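Local coordinates for toxin PAU_02230 (Photorhabdus asymbiotica subsp. asymbiotica ATCC 43949, PDB 6HV6), which is a bacterial protein toxin from an insect and human pathogen, with a domain of helices and antiparallel sheet, at residues D131-R136 against G148-K153; M206-Q211 against R359-I364; A249-A254 against S352-S357. The protein carries 1 engineered substitution. One frame throughout, in Å; residues are numbered along the deposited sequence.

Contact 1: D131-R136 against G148-K153; sequences DKKIER and GVLAGK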
ATOM      1  N   ASP A 131       0.719  16.698 -21.084  1.00 27.63           N
ATOM      2  CA  ASP A 131      -0.271  16.219 -22.052  1.00 30.72           C
ATOM      3  C   ASP A 131       0.334  16.051 -23.444  1.00 27.04           C
ATOM      4  O   ASP A 131      -0.035  15.128 -24.177  1.00 31.00           O
ATOM      5  CB  ASP A 131      -1.462  17.173 -22.107  1.00 29.17           C
ATOM      6  CG  ASP A 131      -2.548  16.779 -21.129  1.00 38.44           C
ATOM      7  OD1 ASP A 131      -2.737  15.567 -20.918  1.00 40.05           O
ATOM      8  OD2 ASP A 131      -3.193  17.670 -20.559  1.00 40.23           O
ATOM      9  N   LYS A 132       1.235  16.952 -23.837  1.00 25.06           N
ATOM     10  CA  LYS A 132       1.878  16.827 -25.140  1.00 30.92           C
ATOM     11  C   LYS A 132       2.768  15.590 -25.188  1.00 28.29           C
ATOM     12  O   LYS A 132       2.735  14.830 -26.162  1.00 27.97           O
ATOM     13  CB  LYS A 132       2.692  18.080 -25.449  1.00 29.12           C
ATOM     14  CG  LYS A 132       3.153  18.147 -26.892  1.00 32.20           C
ATOM     15  CD  LYS A 132       1.978  17.921 -27.820  1.00 43.72           C
ATOM     16  CE  LYS A 132       2.262  18.410 -29.224  1.00 52.73           C
ATOM     17  NZ  LYS A 132       1.015  18.364 -30.036  1.00 61.82           N
ATOM     18  N   LYS A 133       3.581  15.380 -24.148  1.00 25.32           N
ATOM     19  CA  LYS A 133       4.382  14.158 -24.051  1.00 24.12           C
ATOM     20  C   LYS A 133       3.513  12.906 -24.144  1.00 23.43           C
ATOM     21  O   LYS A 133       3.882  11.928 -24.802  1.00 22.45           O
ATOM     22  CB  LYS A 133       5.174  14.149 -22.738  1.00 23.83           C
ATOM     23  CG  LYS A 133       6.301  15.194 -22.644  1.00 20.61           C
ATOM     24  CD  LYS A 133       7.210  14.855 -21.447  1.00 21.78           C
ATOM     25  CE  LYS A 133       8.466  15.735 -21.395  1.00 29.07           C
ATOM     26  NZ  LYS A 133       8.165  17.103 -20.859  1.00 30.76           N
ATOM     27  N   ILE A 134       2.366  12.907 -23.476  1.00 23.27           N
ATOM     28  CA  ILE A 134       1.469  11.759 -23.555  1.00 24.57           C
ATOM     29  C   ILE A 134       0.936  11.600 -24.976  1.00 28.55           C
ATOM     30  O   ILE A 134       0.908  10.494 -25.517  1.00 31.14           O
ATOM     31  CB  ILE A 134       0.325  11.907 -22.531  1.00 27.93           C
ATOM     32  CG1 ILE A 134       0.855  11.864 -21.091  1.00 25.96           C
ATOM     33  CG2 ILE A 134      -0.698  10.813 -22.724  1.00 32.47           C
ATOM     34  CD1 ILE A 134      -0.228  12.214 -20.076  1.00 26.92           C
ATOM     35  N   GLU A 135       0.519  12.706 -25.612  1.00 25.87           N
ATOM     36  CA  GLU A 135       0.064  12.631 -27.000  1.00 30.67           C
ATOM     37  C   GLU A 135       1.132  12.030 -27.905  1.00 27.81           C
ATOM     38  O   GLU A 135       0.822  11.219 -28.783  1.00 28.33           O
ATOM     39  CB  GLU A 135      -0.312  14.017 -27.526  1.00 34.68           C
ATOM     40  CG  GLU A 135      -1.613  14.556 -27.044  1.00 48.19           C
ATOM     41  CD  GLU A 135      -1.922  15.908 -27.674  1.00 56.07           C
ATOM     42  OE1 GLU A 135      -1.230  16.283 -28.649  1.00 45.33           O
ATOM     43  OE2 GLU A 135      -2.846  16.592 -27.184  1.00 63.69           O
ATOM     44  N   ARG A 136       2.387  12.448 -27.739  1.00 23.63           N
ATOM     45  CA  ARG A 136       3.458  11.893 -28.563  1.00 26.76           C
ATOM     46  C   ARG A 136       3.684  10.418 -28.242  1.00 29.06           C
ATOM     47  O   ARG A 136       3.900   9.603 -29.147  1.00 31.59           O
ATOM     48  CB  ARG A 136       4.749  12.692 -28.357  1.00 26.67           C
ATOM     49  CG  ARG A 136       4.598  14.182 -28.682  1.00 30.32           C
ATOM     50  CD  ARG A 136       4.274  14.389 -30.166  1.00 32.96           C
ATOM     51  NE  ARG A 136       5.450  14.064 -30.963  1.00 39.61           N
ATOM     52  CZ  ARG A 136       5.472  13.180 -31.955  1.00 43.44           C
ATOM     53  NH1 ARG A 136       4.365  12.549 -32.305  1.00 39.52           N
ATOM     54  NH2 ARG A 136       6.605  12.944 -32.606  1.00 47.53           N
ATOM     55  N   GLY A 148       9.849   4.767 -24.988  1.00 26.65           N
ATOM     56  CA  GLY A 148      10.553   4.506 -23.735  1.00 24.57           C
ATOM     57  C   GLY A 148      11.145   5.768 -23.133  1.00 23.12           C
ATOM     58  O   GLY A 148      10.986   6.037 -21.942  1.00 23.94           O
ATOM     59  N   VAL A 149      11.818   6.572 -23.963  1.00 25.35           N
ATOM     60  CA  VAL A 149      12.350   7.862 -23.524  1.00 24.62           C
ATOM     61  C   VAL A 149      11.243   8.716 -22.913  1.00 24.83           C
ATOM     62  O   VAL A 149      11.414   9.315 -21.848  1.00 24.01           O
ATOM     63  CB  VAL A 149      13.023   8.590 -24.706  1.00 24.68           C
ATOM     64  CG1 VAL A 149      13.259  10.057 -24.362  1.00 22.03           C
ATOM     65  CG2 VAL A 149      14.344   7.912 -25.084  1.00 22.42           C
ATOM     66  N   LEU A 150      10.093   8.788 -23.591  1.00 20.50           N
ATOM     67  CA  LEU A 150       8.986   9.604 -23.106  1.00 21.84           C
ATOM     68  C   LEU A 150       8.480   9.092 -21.770  1.00 24.61           C
ATOM     69  O   LEU A 150       8.206   9.880 -20.861  1.00 25.62           O
ATOM     70  CB  LEU A 150       7.844   9.620 -24.136  1.00 21.35           C
ATOM     71  CG  LEU A 150       8.107  10.511 -25.347  1.00 18.83           C
ATOM     72  CD1 LEU A 150       7.163  10.166 -26.520  1.00 21.55           C
ATOM     73  CD2 LEU A 150       7.985  11.999 -24.962  1.00 22.94           C
ATOM     74  N   ALA A 151       8.336   7.771 -21.639  1.00 22.40           N
ATOM     75  CA  ALA A 151       7.988   7.196 -20.347  1.00 24.00           C
ATOM     76  C   ALA A 151       9.014   7.578 -19.288  1.00 26.76           C
ATOM     77  O   ALA A 151       8.653   7.907 -18.153  1.00 24.98           O
ATOM     78  CB  ALA A 151       7.887   5.680 -20.463  1.00 26.49           C
ATOM     79  N   GLY A 152      10.301   7.550 -19.641  1.00 23.20           N
ATOM     80  CA  GLY A 152      11.317   7.981 -18.695  1.00 28.37           C
ATOM     81  C   GLY A 152      11.134   9.428 -18.276  1.00 26.10           C
ATOM     82  O   GLY A 152      11.167   9.750 -17.085  1.00 25.00           O
ATOM     83  N   LYS A 153      10.910  10.316 -19.250  1.00 22.08           N
ATOM     84  CA  LYS A 153      10.775  11.742 -18.948  1.00 21.56           C
ATOM     85  C   LYS A 153       9.505  12.048 -18.162  1.00 29.49           C
ATOM     86  O   LYS A 153       9.475  13.021 -17.396  1.00 29.03           O
ATOM     87  CB  LYS A 153      10.798  12.558 -20.249  1.00 20.82           C
ATOM     88  CG  LYS A 153      12.184  12.608 -20.936  1.00 21.64           C
ATOM     89  CD  LYS A 153      12.157  13.487 -22.216  1.00 20.26           C
ATOM     90  CE  LYS A 153      13.542  13.538 -22.861  1.00 22.50           C
ATOM     91  NZ  LYS A 153      14.588  14.176 -21.995  1.00 20.21           N
TER
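Leu150 reaches across to helix 130-138 and sets both of its methyl groups against the turn from Lys133 to Arg136. This is the tight part of the contact. Leu150 CD1 lies 3.9 Å from Arg136 CB. The other branch, Leu150 CD2, sits 4.2 Å from Lys133 CB and close to the Lys133 carbonyl. The two methyls thus spread over the turn between Lys133 and Arg136, and no hydrogen bond crosses here. The helices run nearly antiparallel, at 157°, with their axes 9.9 Å apart in these segments.

The looser side is built from the aliphatic parts of long polar chains. Lys133 CE touches Lys153 CB at 4.1 Å, and the two chains cross at about a right angle. Lys133 runs extended until its last torsion, which bends (chi4 78°) and turns NZ to the carbonyl of Leu128. Lys153 NZ goes to Asn126 OD1 and the Tyr117 carbonyl, so the two ammonium groups have separate acceptors. Arg136 gives the contact its CB. Its chain then folds at chi2 and chi3, and its guanidinium leads away to a salt bridge with Asp141. On the solvent side of helix 130-138, Lys132 NZ makes a long, weak salt bridge with Glu135 OE1, at 3.4 Å.

The pair is a helical hairpin: helix 130-138 folds back on the first turns of the long helix 144-176. Phe125 and Tyr137 also pack on Leu150, while Ile134 turns away to Met86 on helix 80-93.

Contact 2: M206-Q211 against R359-I364; sequences MGWALQ and RNLNEI
The indole N-H of Trp208 donates to the side-chain oxygen of Asn362, joining helix 199-211 to helix 361-365, far apart in the sequence. Helix 361-365 opens with a capping box formed by Asn360 and Glu363. Trp208 NE1 to Asn362 OD1 is 2.8 Å, with a nearly linear N-H...O angle of 173°. The oxygen lies in the indole plane, at the ring edge. On the amide side the fit is different: the donor stands well above the carbonyl plane. Asn362 OD1 also accepts from Gln214 NE2, so two donors grip this oxygen.

Beside the polar link, the contact is apolar. CG of Trp208 is anti to the backbone N (chi1 174°), which carries the indole toward helix 361-365. Leu361 CD1 then meets Trp208 CB at 3.7 Å, and Leu361 CB comes near Trp208 CD1. Leu361 also packs on Val351.

The capping box holds the first turn that presents Leu361 and Asn362. Glu363 N donates to Asn360 OD1 at 2.7 Å. In return, Asn360 N donates to Glu363 OE1 at 2.8 Å, and that carboxylate oxygen uses its anti lone pair.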
ATOM      1  N   MET A 206       1.831  -3.485  13.694  1.00 21.83           N
ATOM      2  CA  MET A 206       0.778  -2.605  14.197  1.00 22.74           C
ATOM      3  C   MET A 206      -0.050  -3.275  15.296  1.00 26.96           C
ATOM      4  O   MET A 206      -0.582  -2.590  16.183  1.00 24.73           O
ATOM      5  CB  MET A 206      -0.124  -2.163  13.035  1.00 20.19           C
ATOM      6  CG  MET A 206      -1.186  -1.124  13.422  1.00 25.99           C
ATOM      7  SD  MET A 206      -0.469   0.389  14.063  1.00 25.32           S
ATOM      8  CE  MET A 206       0.106   1.161  12.534  1.00 23.57           C
ATOM      9  N   GLY A 207      -0.192  -4.598  15.247  1.00 25.57           N
ATOM     10  CA  GLY A 207      -0.851  -5.292  16.342  1.00 24.98           C
ATOM     11  C   GLY A 207      -0.147  -5.047  17.663  1.00 30.33           C
ATOM     12  O   GLY A 207      -0.789  -4.779  18.681  1.00 29.73           O
ATOM     13  N   TRP A 208       1.188  -5.100  17.661  1.00 24.64           N
ATOM     14  CA  TRP A 208       1.907  -4.777  18.891  1.00 26.86           C
ATOM     15  C   TRP A 208       1.799  -3.293  19.225  1.00 31.04           C
ATOM     16  O   TRP A 208       1.619  -2.921  20.397  1.00 30.78           O
ATOM     17  CB  TRP A 208       3.375  -5.180  18.786  1.00 23.30           C
ATOM     18  CG  TRP A 208       4.121  -4.709  19.990  1.00 24.20           C
ATOM     19  CD1 TRP A 208       5.165  -3.832  20.017  1.00 31.19           C
ATOM     20  CD2 TRP A 208       3.835  -5.043  21.357  1.00 28.05           C
ATOM     21  NE1 TRP A 208       5.562  -3.617  21.316  1.00 30.78           N
ATOM     22  CE2 TRP A 208       4.763  -4.348  22.156  1.00 32.12           C
ATOM     23  CE3 TRP A 208       2.890  -5.868  21.980  1.00 28.04           C
ATOM     24  CZ2 TRP A 208       4.774  -4.451  23.545  1.00 31.99           C
ATOM     25  CZ3 TRP A 208       2.908  -5.973  23.373  1.00 30.80           C
ATOM     26  CH2 TRP A 208       3.841  -5.267  24.132  1.00 34.88           C
ATOM     27  N   ALA A 209       1.927  -2.431  18.211  1.00 24.98           N
ATOM     28  CA  ALA A 209       1.753  -0.997  18.421  1.00 27.88           C
ATOM     29  C   ALA A 209       0.418  -0.699  19.085  1.00 31.38           C
ATOM     30  O   ALA A 209       0.340   0.101  20.024  1.00 30.24           O
ATOM     31  CB  ALA A 209       1.842  -0.254  17.083  1.00 21.86           C
ATOM     32  N   LEU A 210      -0.652  -1.334  18.605  1.00 28.46           N
ATOM     33  CA  LEU A 210      -1.971  -1.061  19.163  1.00 27.56           C
ATOM     34  C   LEU A 210      -2.060  -1.522  20.609  1.00 30.28           C
ATOM     35  O   LEU A 210      -2.668  -0.841  21.442  1.00 34.75           O
ATOM     36  CB  LEU A 210      -3.056  -1.727  18.314  1.00 27.48           C
ATOM     37  CG  LEU A 210      -3.485  -0.958  17.066  1.00 28.67           C
ATOM     38  CD1 LEU A 210      -4.357  -1.858  16.188  1.00 28.57           C
ATOM     39  CD2 LEU A 210      -4.255   0.292  17.473  1.00 27.58           C
ATOM     40  N   GLN A 211      -1.456  -2.668  20.930  1.00 25.97           N
ATOM     41  CA  GLN A 211      -1.534  -3.184  22.291  1.00 32.14           C
ATOM     42  C   GLN A 211      -0.639  -2.430  23.267  1.00 36.54           C
ATOM     43  O   GLN A 211      -0.803  -2.579  24.483  1.00 39.52           O
ATOM     44  CB  GLN A 211      -1.193  -4.674  22.303  1.00 31.68           C
ATOM     45  CG  GLN A 211      -2.156  -5.516  21.442  1.00 35.75           C
ATOM     46  CD  GLN A 211      -2.016  -7.016  21.689  1.00 49.06           C
ATOM     47  OE1 GLN A 211      -1.352  -7.446  22.637  1.00 48.09           O
ATOM     48  NE2 GLN A 211      -2.651  -7.814  20.838  1.00 58.10           N
ATOM     49  N   ARG A 359      16.682  -6.753  16.462  1.00 53.69           N
ATOM     50  CA  ARG A 359      15.810  -5.726  17.016  1.00 55.49           C
ATOM     51  C   ARG A 359      14.480  -6.349  17.414  1.00 48.49           C
ATOM     52  O   ARG A 359      13.893  -7.109  16.637  1.00 49.37           O
ATOM     53  CB  ARG A 359      15.580  -4.586  16.010  1.00 54.60           C
ATOM     54  CG  ARG A 359      16.842  -3.790  15.654  1.00 63.72           C
ATOM     55  CD  ARG A 359      16.550  -2.304  15.373  1.00 66.82           C
ATOM     56  NE  ARG A 359      15.708  -2.091  14.196  1.00 62.36           N
ATOM     57  CZ  ARG A 359      15.299  -0.895  13.767  1.00 58.64           C
ATOM     58  NH1 ARG A 359      15.654   0.204  14.421  1.00 53.32           N
ATOM     59  NH2 ARG A 359      14.526  -0.798  12.684  1.00 53.00           N
ATOM     60  N   ASN A 360      14.010  -6.037  18.620  1.00 48.64           N
ATOM     61  CA  ASN A 360      12.654  -6.400  19.010  1.00 46.64           C
ATOM     62  C   ASN A 360      11.654  -5.429  18.375  1.00 40.16           C
ATOM     63  O   ASN A 360      12.024  -4.420  17.763  1.00 41.85           O
ATOM     64  CB  ASN A 360      12.513  -6.414  20.533  1.00 50.30           C
ATOM     65  CG  ASN A 360      12.882  -5.082  21.171  1.00 53.83           C
ATOM     66  OD1 ASN A 360      12.378  -4.030  20.778  1.00 56.08           O
ATOM     67  ND2 ASN A 360      13.774  -5.124  22.160  1.00 53.07           N
ATOM     68  N   LEU A 361      10.366  -5.739  18.515  1.00 43.68           N
ATOM     69  CA  LEU A 361       9.369  -4.913  17.842  1.00 36.58           C
ATOM     70  C   LEU A 361       9.382  -3.487  18.377  1.00 38.29           C
ATOM     71  O   LEU A 361       9.110  -2.544  17.624  1.00 39.63           O
ATOM     72  CB  LEU A 361       7.970  -5.520  17.972  1.00 34.51           C
ATOM     73  CG  LEU A 361       7.664  -6.869  17.314  1.00 37.39           C
ATOM     74  CD1 LEU A 361       6.147  -7.060  17.168  1.00 34.48           C
ATOM     75  CD2 LEU A 361       8.354  -7.015  15.961  1.00 37.77           C
ATOM     76  N   ASN A 362       9.718  -3.302  19.660  1.00 38.85           N
ATOM     77  CA  ASN A 362       9.777  -1.950  20.212  1.00 39.21           C
ATOM     78  C   ASN A 362      10.895  -1.144  19.564  1.00 47.90           C
ATOM     79  O   ASN A 362      10.704   0.022  19.194  1.00 46.64           O
ATOM     80  CB  ASN A 362       9.967  -2.003  21.727  1.00 48.31           C
ATOM     81  CG  ASN A 362       8.657  -2.116  22.479  1.00 47.15           C
ATOM     82  OD1 ASN A 362       7.584  -1.859  21.938  1.00 45.73           O
ATOM     83  ND2 ASN A 362       8.747  -2.477  23.749  1.00 49.94           N
ATOM     84  N   GLU A 363      12.075  -1.749  19.420  1.00 43.40           N
ATOM     85  CA  GLU A 363      13.197  -1.048  18.809  1.00 45.07           C
ATOM     86  C   GLU A 363      12.929  -0.741  17.343  1.00 47.69           C
ATOM     87  O   GLU A 363      13.434   0.258  16.819  1.00 51.07           O
ATOM     88  CB  GLU A 363      14.471  -1.878  18.962  1.00 52.43           C
ATOM     89  CG  GLU A 363      14.881  -2.094  20.411  1.00 60.76           C
ATOM     90  CD  GLU A 363      15.920  -3.183  20.576  1.00 68.72           C
ATOM     91  OE1 GLU A 363      15.732  -4.280  20.013  1.00 68.02           O
ATOM     92  OE2 GLU A 363      16.931  -2.936  21.267  1.00 74.57           O
ATOM     93  N   ILE A 364      12.142  -1.583  16.670  1.00 39.44           N
ATOM     94  CA  ILE A 364      11.751  -1.296  15.293  1.00 45.98           C
ATOM     95  C   ILE A 364      10.856  -0.064  15.241  1.00 51.51           C
ATOM     96  O   ILE A 364      11.003   0.793  14.358  1.00 51.40           O
ATOM     97  CB  ILE A 364      11.067  -2.518  14.663  1.00 38.68           C
ATOM     98  CG1 ILE A 364      12.049  -3.690  14.561  1.00 41.58           C
ATOM     99  CG2 ILE A 364      10.495  -2.166  13.284  1.00 34.36           C
ATOM    100  CD1 ILE A 364      11.391  -5.007  14.151  1.00 39.93           C
TER

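Contact 3: A249-A254 against S352-S357; sequences ASKFNA and SDIKIS
Ile354 lays its CD1 methyl over one face of the Phe252 ring. This is a CH-pi contact: the methyl is 3.9 Å from the ring centroid and 25° off the ring normal. It is offset toward the rim, and Phe252 CE1 is its closest ring atom, at 3.6 Å. The second branch of Ile354 works on the same ring. Its CG2 is 3.7 Å from Phe252 CZ, so both branches of the isoleucine bear on the far end of the ring. With CG1 anti to the carbonyl carbon (chi1 -65°), the CD1 and CG2 methyls both face the ring. Phe252 and Ile354 reach toward each other from their own loops.

Lys251 completes the first shell. Its CB lies 3.9 Å from Ile354 CD1, and its CD is near Ile354 CG2. The extended lysine runs alongside the isoleucine, pointing the other way. The contact is made by its methylenes, CB and CD.

Further out, a short 3-10 segment, 249-252, sets Lys251 and Phe252 side by side. Phe252 N donates to Ala249 O at 3.1 Å, and that carbonyl oxygen also lies at the edge of the phenyl ring, in its plane. Just beyond, Asn253 N donates to the Ser250 carbonyl. Asn253 OD1 accepts from Arg283 on strand 280-286. The backbone of Phe252 is hydrogen-bonded to that of Asp347, and the ring meets Tyr348 with the planes at about 40°.

The contact joins the loop after helix 235-244 to the loop between strand 342-346 and helix 361-365. Phe252 also packs on Leu243 of helix 235-244 and Val204 of helix 199-211, and Ile356 touches both Leu243 and Ile364 of helix 361-365.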
ATOM      1  N   ALA A 249       7.225 -13.780  10.984  1.00 45.27           N
ATOM      2  CA  ALA A 249       5.887 -13.324  11.335  1.00 41.18           C
ATOM      3  C   ALA A 249       5.094 -14.414  12.034  1.00 38.98           C
ATOM      4  O   ALA A 249       4.277 -14.118  12.917  1.00 44.00           O
ATOM      5  CB  ALA A 249       5.148 -12.843  10.079  1.00 40.59           C
ATOM      6  N   SER A 250       5.325 -15.677  11.668  1.00 40.07           N
ATOM      7  CA  SER A 250       4.561 -16.769  12.248  1.00 48.87           C
ATOM      8  C   SER A 250       4.847 -16.954  13.733  1.00 51.92           C
ATOM      9  O   SER A 250       4.067 -17.627  14.421  1.00 48.24           O
ATOM     10  CB  SER A 250       4.859 -18.070  11.503  1.00 59.80           C
ATOM     11  OG  SER A 250       6.156 -18.545  11.819  1.00 63.53           O
ATOM     12  N   LYS A 251       5.943 -16.379  14.237  1.00 49.97           N
ATOM     13  CA  LYS A 251       6.252 -16.487  15.656  1.00 50.32           C
ATOM     14  C   LYS A 251       5.211 -15.792  16.519  1.00 48.33           C
ATOM     15  O   LYS A 251       5.132 -16.076  17.717  1.00 47.09           O
ATOM     16  CB  LYS A 251       7.639 -15.914  15.935  1.00 50.72           C
ATOM     17  CG  LYS A 251       8.743 -16.620  15.162  1.00 55.59           C
ATOM     18  CD  LYS A 251      10.107 -16.017  15.431  1.00 58.21           C
ATOM     19  CE  LYS A 251      11.201 -16.851  14.772  1.00 65.26           C
ATOM     20  NZ  LYS A 251      12.564 -16.461  15.228  1.00 66.62           N
ATOM     21  N   PHE A 252       4.402 -14.904  15.938  1.00 40.90           N
ATOM     22  CA  PHE A 252       3.371 -14.206  16.689  1.00 36.47           C
ATOM     23  C   PHE A 252       2.011 -14.885  16.591  1.00 38.71           C
ATOM     24  O   PHE A 252       1.023 -14.339  17.084  1.00 41.71           O
ATOM     25  CB  PHE A 252       3.309 -12.743  16.249  1.00 34.59           C
ATOM     26  CG  PHE A 252       4.592 -11.990  16.529  1.00 37.63           C
ATOM     27  CD1 PHE A 252       4.847 -11.474  17.791  1.00 42.16           C
ATOM     28  CD2 PHE A 252       5.562 -11.848  15.549  1.00 36.82           C
ATOM     29  CE1 PHE A 252       6.037 -10.805  18.063  1.00 42.86           C
ATOM     30  CE2 PHE A 252       6.746 -11.180  15.810  1.00 39.49           C
ATOM     31  CZ  PHE A 252       6.985 -10.658  17.072  1.00 40.53           C
ATOM     32  N   ASN A 253       1.958 -16.088  16.023  1.00 40.15           N
ATOM     33  CA  ASN A 253       0.724 -16.860  15.969  1.00 45.82           C
ATOM     34  C   ASN A 253       0.385 -17.429  17.339  1.00 54.11           C
ATOM     35  O   ASN A 253       1.224 -18.067  17.979  1.00 59.52           O
ATOM     36  CB  ASN A 253       0.862 -18.005  14.967  1.00 55.25           C
ATOM     37  CG  ASN A 253       0.499 -17.596  13.562  1.00 64.12           C
ATOM     38  OD1 ASN A 253      -0.580 -17.057  13.322  1.00 69.80           O
ATOM     39  ND2 ASN A 253       1.400 -17.847  12.620  1.00 65.78           N
ATOM     40  N   ALA A 254      -0.847 -17.210  17.785  1.00 51.58           N
ATOM     41  CA  ALA A 254      -1.314 -17.843  19.015  1.00 54.29           C
ATOM     42  C   ALA A 254      -1.528 -19.332  18.786  1.00 55.98           C
ATOM     43  O   ALA A 254      -1.230 -20.153  19.657  1.00 71.28           O
ATOM     44  CB  ALA A 254      -2.593 -17.191  19.508  1.00 55.04           C
ATOM     45  N   SER A 352       9.213  -9.677  23.928  1.00 52.78           N
ATOM     46  CA  SER A 352      10.517  -9.260  24.435  1.00 54.64           C
ATOM     47  C   SER A 352      11.634 -10.119  23.866  1.00 56.59           C
ATOM     48  O   SER A 352      12.769  -9.650  23.726  1.00 65.62           O
ATOM     49  CB  SER A 352      10.538  -9.317  25.961  1.00 55.49           C
ATOM     50  OG  SER A 352      10.492 -10.655  26.421  1.00 60.13           O
ATOM     51  N   ASP A 353      11.329 -11.367  23.524  1.00 52.19           N
ATOM     52  CA  ASP A 353      12.347 -12.321  23.114  1.00 58.47           C
ATOM     53  C   ASP A 353      12.540 -12.381  21.604  1.00 55.70           C
ATOM     54  O   ASP A 353      13.636 -12.712  21.139  1.00 60.33           O
ATOM     55  CB  ASP A 353      11.989 -13.716  23.637  1.00 64.23           C
ATOM     56  CG  ASP A 353      11.612 -13.714  25.109  1.00 71.56           C
ATOM     57  OD1 ASP A 353      12.316 -13.058  25.909  1.00 63.94           O
ATOM     58  OD2 ASP A 353      10.605 -14.368  25.464  1.00 80.04           O
ATOM     59  N   ILE A 354      11.513 -12.073  20.825  1.00 47.13           N
ATOM     60  CA  ILE A 354      11.579 -12.268  19.379  1.00 53.26           C
ATOM     61  C   ILE A 354      12.371 -11.128  18.756  1.00 56.16           C
ATOM     62  O   ILE A 354      12.022  -9.952  18.912  1.00 58.68           O
ATOM     63  CB  ILE A 354      10.175 -12.366  18.778  1.00 50.96           C
ATOM     64  CG1 ILE A 354       9.488 -13.622  19.316  1.00 48.42           C
ATOM     65  CG2 ILE A 354      10.243 -12.357  17.247  1.00 48.93           C
ATOM     66  CD1 ILE A 354       7.981 -13.631  19.108  1.00 42.31           C
ATOM     67  N   LYS A 355      13.442 -11.472  18.048  1.00 52.97           N
ATOM     68  CA  LYS A 355      14.371 -10.493  17.506  1.00 53.92           C
ATOM     69  C   LYS A 355      14.362 -10.571  15.989  1.00 45.85           C
ATOM     70  O   LYS A 355      14.515 -11.655  15.418  1.00 52.00           O
ATOM     71  CB  LYS A 355      15.785 -10.726  18.048  1.00 61.25           C
ATOM     72  CG  LYS A 355      15.855 -10.771  19.569  1.00 67.75           C
ATOM     73  CD  LYS A 355      15.620  -9.399  20.192  1.00 73.28           C
ATOM     74  CE  LYS A 355      16.864  -8.524  20.078  1.00 81.74           C
ATOM     75  NZ  LYS A 355      16.782  -7.264  20.881  1.00 81.23           N
ATOM     76  N   ILE A 356      14.181  -9.425  15.345  1.00 45.33           N
ATOM     77  CA  ILE A 356      14.201  -9.302  13.894  1.00 46.25           C
ATOM     78  C   ILE A 356      15.474  -8.540  13.543  1.00 52.31           C
ATOM     79  O   ILE A 356      15.584  -7.336  13.808  1.00 52.35           O
ATOM     80  CB  ILE A 356      12.936  -8.606  13.365  1.00 51.33           C
ATOM     81  CG1 ILE A 356      11.774  -9.598  13.281  1.00 50.02           C
ATOM     82  CG2 ILE A 356      13.158  -8.005  12.000  1.00 51.67           C
ATOM     83  CD1 ILE A 356      11.111  -9.878  14.590  1.00 48.76           C
ATOM     84  N   SER A 357      16.454  -9.254  12.980  1.00 56.01           N
ATOM     85  CA  SER A 357      17.791  -8.709  12.721  1.00 52.23           C
ATOM     86  C   SER A 357      18.361  -8.042  13.966  1.00 55.97           C
ATOM     87  O   SER A 357      18.952  -6.964  13.902  1.00 64.70           O
ATOM     88  CB  SER A 357      17.783  -7.727  11.549  1.00 56.80           C
ATOM     89  OG  SER A 357      17.124  -8.266  10.418  1.00 64.21           O
TER

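How the contacts relate
Contacts 2 and 3 are neighbours, with centres about 10 Å apart, and contact 3 is nested in the chain loop that contact 2 closes. They share an apolar seam: Leu361 CD1 of contact 2 lies 3.7 Å from Phe252 CZ of contact 3. A long, weak ion pair also joins them, Lys355 NZ to Glu363 OE1 at 3.3 Å, between the loop before helix 361-365 and a residue of its capping box. Contact 1 stands apart. It closes before the other two open and lies across the chain's centre from them, with its centre about 44 Å from that of contact 2 and 47 Å from that of contact 3.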